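Local coordinates for CBS domain protein (Shewanella oneidensis, PDB 3LHH) that binds adenosine monophosphate between the paired CBS domains that this fragment comprises, within a longer membrane protein that may also bind flavin adenine dinucleotide, at residues L128-V140 with G151-T163. Residues are numbered along the deposited sequence; the frame is centred on the assembly and turned at random. Where two conformers were deposited one is given.
Sequences LLEHFRTTGSQMV and GLVTLQDMMDALT. With AMP (adenosine monophosphate), chain B.
Phe132, on helix 125-135, lays its ring against the junction where strand 149-154 passes into helix 155-163. Leu155 CA sits 3.8 Å above one face of the ring, offset toward the rim, whereas Val153 O lies in the ring plane at the edge, 3.4 Å from Phe132 CZ. Val153 reaches that ring by CG1, anti to its backbone N (chi1 -174°), and meets Leu128 CD2 tip to tip. Met158, present as selenomethionine, bends at chi2 and chi3: its CG approaches Phe132 CE1 at 3.5 Å, and its SE atom, an oblique Met-aromatic partner of the ring, lies 3.4 Å from Leu129 CD1. Cutting Phe132 back to an alanine is likely to cost Val153 CG1 and Met158 CG the ring they share, leaving a gap between helix 125-135 and the junction. Next to this packing, Val140 and Val153 form an antiparallel hydrogen-bonded pair (N-H...O angles 170° and 163°), and Leu155 N donates to Gln138 O at 2.8 Å. On the opposite sheet face of this second CBS domain, Thr154 OG1 caps helix 155-163 by accepting from Asp157 N. AMP O3' takes a bond from Thr154 OG1 (2.7 Å) and gives one to Asp157 OD1, while O2' donates to OD2, so both ribose hydroxyls are engaged at the N-terminal end of an apolarly packed helix.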
loop_
_atom_site.group_PDB
_atom_site.type_symbol
_atom_site.label_atom_id
_atom_site.label_comp_id
_atom_site.label_asym_id
_atom_site.label_seq_id
_atom_site.Cartn_x
_atom_site.Cartn_y
_atom_site.Cartn_z
ATOM N N LEU A 128 10.237 -5.284 12.103
ATOM C CA LEU A 128 9.138 -5.041 11.168
ATOM C C LEU A 128 7.819 -5.584 11.747
ATOM O O LEU A 128 6.795 -4.893 11.761
ATOM C CB LEU A 128 9.430 -5.713 9.830
ATOM C CG LEU A 128 8.421 -5.437 8.722
ATOM C CD1 LEU A 128 8.346 -3.937 8.432
ATOM C CD2 LEU A 128 8.804 -6.198 7.483
ATOM N N LEU A 129 7.861 -6.827 12.219
ATOM C CA LEU A 129 6.729 -7.447 12.898
ATOM C C LEU A 129 6.155 -6.558 14.006
ATOM O O LEU A 129 4.942 -6.328 14.073
ATOM C CB LEU A 129 7.172 -8.761 13.519
ATOM C CG LEU A 129 6.559 -10.035 12.975
ATOM C CD1 LEU A 129 6.962 -10.201 11.530
ATOM C CD2 LEU A 129 7.050 -11.191 13.790
ATOM N N GLU A 130 7.023 -6.080 14.890
ATOM C CA GLU A 130 6.584 -5.207 15.971
ATOM C C GLU A 130 5.998 -3.896 15.471
ATOM O O GLU A 130 5.045 -3.386 16.064
ATOM C CB GLU A 130 7.719 -4.918 16.959
ATOM C CG GLU A 130 7.617 -5.776 18.204
ATOM C CD GLU A 130 6.169 -5.903 18.709
ATOM O OE1 GLU A 130 5.512 -4.854 18.958
ATOM O OE2 GLU A 130 5.695 -7.052 18.852
ATOM N N HIS A 131 6.566 -3.349 14.391
ATOM C CA HIS A 131 6.006 -2.142 13.780
ATOM C C HIS A 131 4.555 -2.404 13.333
ATOM O O HIS A 131 3.673 -1.578 13.570
ATOM C CB HIS A 131 6.865 -1.630 12.610
ATOM C CG HIS A 131 6.300 -0.412 11.936
ATOM N ND1 HIS A 131 5.357 -0.484 10.932
ATOM C CD2 HIS A 131 6.512 0.907 12.156
ATOM C CE1 HIS A 131 5.027 0.736 10.548
ATOM N NE2 HIS A 131 5.709 1.598 11.280
ATOM N N PHE A 132 4.303 -3.562 12.719
ATOM C CA PHE A 132 2.934 -3.913 12.309
ATOM C C PHE A 132 1.979 -4.023 13.507
ATOM O O PHE A 132 0.869 -3.480 13.505
ATOM C CB PHE A 132 2.905 -5.244 11.536
ATOM C CG PHE A 132 3.139 -5.105 10.045
ATOM C CD1 PHE A 132 4.335 -5.521 9.469
ATOM C CD2 PHE A 132 2.163 -4.569 9.227
ATOM C CE1 PHE A 132 4.546 -5.399 8.091
ATOM C CE2 PHE A 132 2.362 -4.454 7.853
ATOM C CZ PHE A 132 3.554 -4.874 7.291
ATOM N N ARG A 133 2.404 -4.755 14.522
ATOM C CA ARG A 133 1.573 -4.948 15.701
ATOM C C ARG A 133 1.257 -3.615 16.402
ATOM O O ARG A 133 0.104 -3.320 16.711
ATOM C CB ARG A 133 2.265 -5.929 16.649
ATOM C CG ARG A 133 2.582 -7.272 15.951
ATOM C CD ARG A 133 2.979 -8.344 16.947
ATOM N NE ARG A 133 1.896 -8.541 17.899
ATOM C CZ ARG A 133 1.988 -8.325 19.200
ATOM N NH1 ARG A 133 3.134 -7.927 19.729
ATOM N NH2 ARG A 133 0.925 -8.510 19.976
ATOM N N THR A 134 2.286 -2.810 16.631
ATOM C CA THR A 134 2.136 -1.490 17.246
ATOM C C THR A 134 1.182 -0.567 16.482
ATOM O O THR A 134 0.321 0.084 17.073
ATOM C CB THR A 134 3.497 -0.770 17.317
ATOM O OG1 THR A 134 4.401 -1.537 18.117
ATOM C CG2 THR A 134 3.339 0.614 17.908
ATOM N N THR A 135 1.357 -0.489 15.167
ATOM C CA THR A 135 0.610 0.480 14.374
ATOM C C THR A 135 -0.763 -0.052 13.990
ATOM O O THR A 135 -1.693 0.716 13.772
ATOM C CB THR A 135 1.371 0.900 13.086
ATOM O OG1 THR A 135 1.647 -0.257 12.294
ATOM C CG2 THR A 135 2.687 1.591 13.436
ATOM N N GLY A 136 -0.895 -1.371 13.927
ATOM C CA GLY A 136 -2.110 -1.973 13.407
ATOM C C GLY A 136 -2.303 -1.752 11.908
ATOM O O GLY A 136 -3.418 -1.853 11.396
ATOM N N SER A 137 -1.214 -1.472 11.202
ATOM C CA SER A 137 -1.261 -1.225 9.759
ATOM C C SER A 137 -1.421 -2.521 8.964
ATOM O O SER A 137 -0.936 -3.574 9.368
ATOM C CB SER A 137 0.032 -0.530 9.294
ATOM O OG SER A 137 0.116 0.807 9.747
ATOM N N GLN A 138 -2.082 -2.450 7.818
ATOM C CA GLN A 138 -2.197 -3.607 6.936
ATOM C C GLN A 138 -1.058 -3.595 5.920
ATOM O O GLN A 138 -0.632 -4.633 5.438
ATOM C CB GLN A 138 -3.552 -3.615 6.224
ATOM C CG GLN A 138 -4.755 -3.686 7.163
ATOM C CD GLN A 138 -5.530 -2.379 7.238
ATOM O OE1 GLN A 138 -4.948 -1.291 7.274
ATOM N NE2 GLN A 138 -6.855 -2.483 7.264
HETATM N N MSE A 139 -0.558 -2.395 5.631
HETATM C CA MSE A 139 0.435 -2.160 4.589
HETATM C C MSE A 139 1.470 -1.115 5.038
HETATM O O MSE A 139 1.104 -0.085 5.590
HETATM C CB MSE A 139 -0.325 -1.666 3.356
HETATM C CG MSE A 139 0.477 -1.284 2.155
HETATM SE SE MSE A 139 -0.758 -0.940 0.649
HETATM C CE MSE A 139 -1.392 -2.755 0.320
ATOM N N VAL A 140 2.755 -1.390 4.829
ATOM C CA VAL A 140 3.807 -0.401 5.096
ATOM C C VAL A 140 4.711 -0.266 3.876
ATOM O O VAL A 140 4.920 -1.233 3.129
ATOM C CB VAL A 140 4.687 -0.760 6.319
ATOM C CG1 VAL A 140 3.853 -0.874 7.593
ATOM C CG2 VAL A 140 5.459 -2.041 6.056
ATOM N N GLY A 151 9.602 -0.818 -2.216
ATOM C CA GLY A 151 8.508 -1.761 -2.259
ATOM C C GLY A 151 7.566 -1.597 -1.086
ATOM O O GLY A 151 7.610 -0.586 -0.384
ATOM N N LEU A 152 6.705 -2.585 -0.882
ATOM C CA LEU A 152 5.798 -2.552 0.251
ATOM C C LEU A 152 5.700 -3.914 0.901
ATOM O O LEU A 152 5.947 -4.940 0.262
ATOM C CB LEU A 152 4.409 -2.034 -0.148
ATOM C CG LEU A 152 3.563 -2.826 -1.136
ATOM C CD1 LEU A 152 2.877 -4.011 -0.484
ATOM C CD2 LEU A 152 2.530 -1.881 -1.728
ATOM N N VAL A 153 5.372 -3.910 2.187
ATOM C CA VAL A 153 5.105 -5.150 2.915
ATOM C C VAL A 153 3.684 -5.129 3.465
ATOM O O VAL A 153 3.222 -4.102 3.964
ATOM C CB VAL A 153 6.111 -5.351 4.062
ATOM C CG1 VAL A 153 5.916 -6.729 4.718
ATOM C CG2 VAL A 153 7.487 -5.260 3.525
ATOM N N THR A 154 2.986 -6.258 3.365
ATOM C CA THR A 154 1.668 -6.378 3.970
ATOM C C THR A 154 1.679 -7.254 5.234
ATOM O O THR A 154 2.490 -8.164 5.386
ATOM C CB THR A 154 0.624 -6.949 2.986
ATOM O OG1 THR A 154 0.922 -8.324 2.717
ATOM C CG2 THR A 154 0.616 -6.163 1.679
ATOM N N LEU A 155 0.750 -6.982 6.134
ATOM C CA LEU A 155 0.597 -7.816 7.320
ATOM C C LEU A 155 0.342 -9.253 6.874
ATOM O O LEU A 155 0.949 -10.203 7.393
ATOM C CB LEU A 155 -0.567 -7.308 8.160
ATOM C CG LEU A 155 -0.926 -8.188 9.356
ATOM C CD1 LEU A 155 0.180 -8.129 10.369
ATOM C CD2 LEU A 155 -2.254 -7.735 9.954
ATOM N N GLN A 156 -0.545 -9.402 5.891
ATOM C CA GLN A 156 -0.886 -10.713 5.344
ATOM C C GLN A 156 0.367 -11.492 4.975
ATOM O O GLN A 156 0.529 -12.653 5.339
ATOM C CB GLN A 156 -1.769 -10.550 4.105
ATOM C CG GLN A 156 -3.167 -11.140 4.234
ATOM C CD GLN A 156 -3.382 -12.377 3.366
ATOM O OE1 GLN A 156 -3.501 -12.284 2.139
ATOM N NE2 GLN A 156 -3.447 -13.542 4.007
ATOM N N ASP A 157 1.252 -10.844 4.224
ATOM C CA ASP A 157 2.484 -11.491 3.804
ATOM C C ASP A 157 3.378 -11.792 4.988
ATOM O O ASP A 157 4.087 -12.791 5.007
ATOM C CB ASP A 157 3.222 -10.627 2.781
ATOM C CG ASP A 157 2.565 -10.670 1.415
ATOM O OD1 ASP A 157 1.688 -11.537 1.220
ATOM O OD2 ASP A 157 2.920 -9.844 0.541
HETATM N N MSE A 158 3.357 -10.902 5.970
HETATM C CA MSE A 158 4.115 -11.109 7.187
HETATM C C MSE A 158 3.633 -12.319 7.984
HETATM O O MSE A 158 4.439 -13.065 8.533
HETATM C CB MSE A 158 4.074 -9.859 8.053
HETATM C CG MSE A 158 5.055 -8.811 7.594
HETATM SE SE MSE A 158 6.829 -9.103 8.352
HETATM C CE MSE A 158 7.054 -11.018 8.061
HETATM N N MSE A 159 2.318 -12.500 8.053
HETATM C CA MSE A 159 1.749 -13.640 8.762
HETATM C C MSE A 159 1.950 -14.943 8.006
HETATM O O MSE A 159 2.214 -15.981 8.614
HETATM C CB MSE A 159 0.266 -13.427 9.028
HETATM C CG MSE A 159 0.017 -12.441 10.147
HETATM SE SE MSE A 159 -1.871 -12.193 10.470
HETATM C CE MSE A 159 -2.578 -12.067 8.650
ATOM N N ASP A 160 1.814 -14.897 6.686
ATOM C CA ASP A 160 2.041 -16.093 5.885
ATOM C C ASP A 160 3.467 -16.572 6.079
ATOM O O ASP A 160 3.728 -17.772 6.126
ATOM C CB ASP A 160 1.781 -15.831 4.407
ATOM C CG ASP A 160 0.316 -15.604 4.108
ATOM O OD1 ASP A 160 -0.525 -15.768 5.021
ATOM O OD2 ASP A 160 0.007 -15.263 2.953
ATOM N N ALA A 161 4.397 -15.634 6.205
ATOM C CA ALA A 161 5.795 -16.019 6.329
ATOM C C ALA A 161 6.090 -16.623 7.713
ATOM O O ALA A 161 6.920 -17.522 7.853
ATOM C CB ALA A 161 6.701 -14.844 6.035
ATOM N N LEU A 162 5.386 -16.141 8.728
ATOM C CA LEU A 162 5.534 -16.687 10.067
ATOM C C LEU A 162 4.936 -18.086 10.177
ATOM O O LEU A 162 5.525 -18.964 10.810
ATOM C CB LEU A 162 4.873 -15.774 11.098
ATOM C CG LEU A 162 5.777 -15.325 12.241
ATOM C CD1 LEU A 162 6.667 -16.460 12.687
ATOM C CD2 LEU A 162 6.620 -14.171 11.767
ATOM N N THR A 163 3.769 -18.289 9.569
ATOM C CA THR A 163 3.015 -19.526 9.763
ATOM C C THR A 163 3.318 -20.568 8.691
ATOM O O THR A 163 2.758 -21.671 8.693
ATOM C CB THR A 163 1.494 -19.278 9.816
ATOM O OG1 THR A 163 1.041 -18.717 8.578
ATOM C CG2 THR A 163 1.153 -18.336 10.950
HETATM P P AMP B . -5.170 -8.743 -1.203
HETATM O O1P AMP B . -5.056 -8.947 -2.699
HETATM O O2P AMP B . -5.624 -7.358 -0.830
HETATM O O3P AMP B . -5.853 -9.856 -0.444
HETATM O "O5'" AMP B . -3.638 -8.922 -0.765
HETATM C "C5'" AMP B . -2.996 -10.190 -0.933
HETATM C "C4'" AMP B . -1.521 -10.000 -1.290
HETATM O "O4'" AMP B . -1.364 -9.308 -2.540
HETATM C "C3'" AMP B . -0.776 -9.129 -0.284
HETATM O "O3'" AMP B . -0.332 -9.862 0.874
HETATM C "C2'" AMP B . 0.369 -8.599 -1.119
HETATM O "O2'" AMP B . 1.275 -9.690 -1.297
HETATM C "C1'" AMP B . -0.278 -8.365 -2.471
HETATM N N9 AMP B . -0.866 -7.000 -2.619
HETATM C C8 AMP B . -1.884 -6.489 -1.898
HETATM N N7 AMP B . -2.208 -5.236 -2.293
HETATM C C5 AMP B . -1.368 -4.921 -3.297
HETATM C C6 AMP B . -1.178 -3.750 -4.179
HETATM N N6 AMP B . -1.946 -2.634 -4.055
HETATM N N1 AMP B . -0.217 -3.837 -5.116
HETATM C C2 AMP B . 0.549 -4.945 -5.255
HETATM N N3 AMP B . 0.428 -6.043 -4.484
HETATM C C4 AMP B . -0.498 -6.083 -3.505
HETATM O O HOH W 1 -2.346 -7.400 4.934
#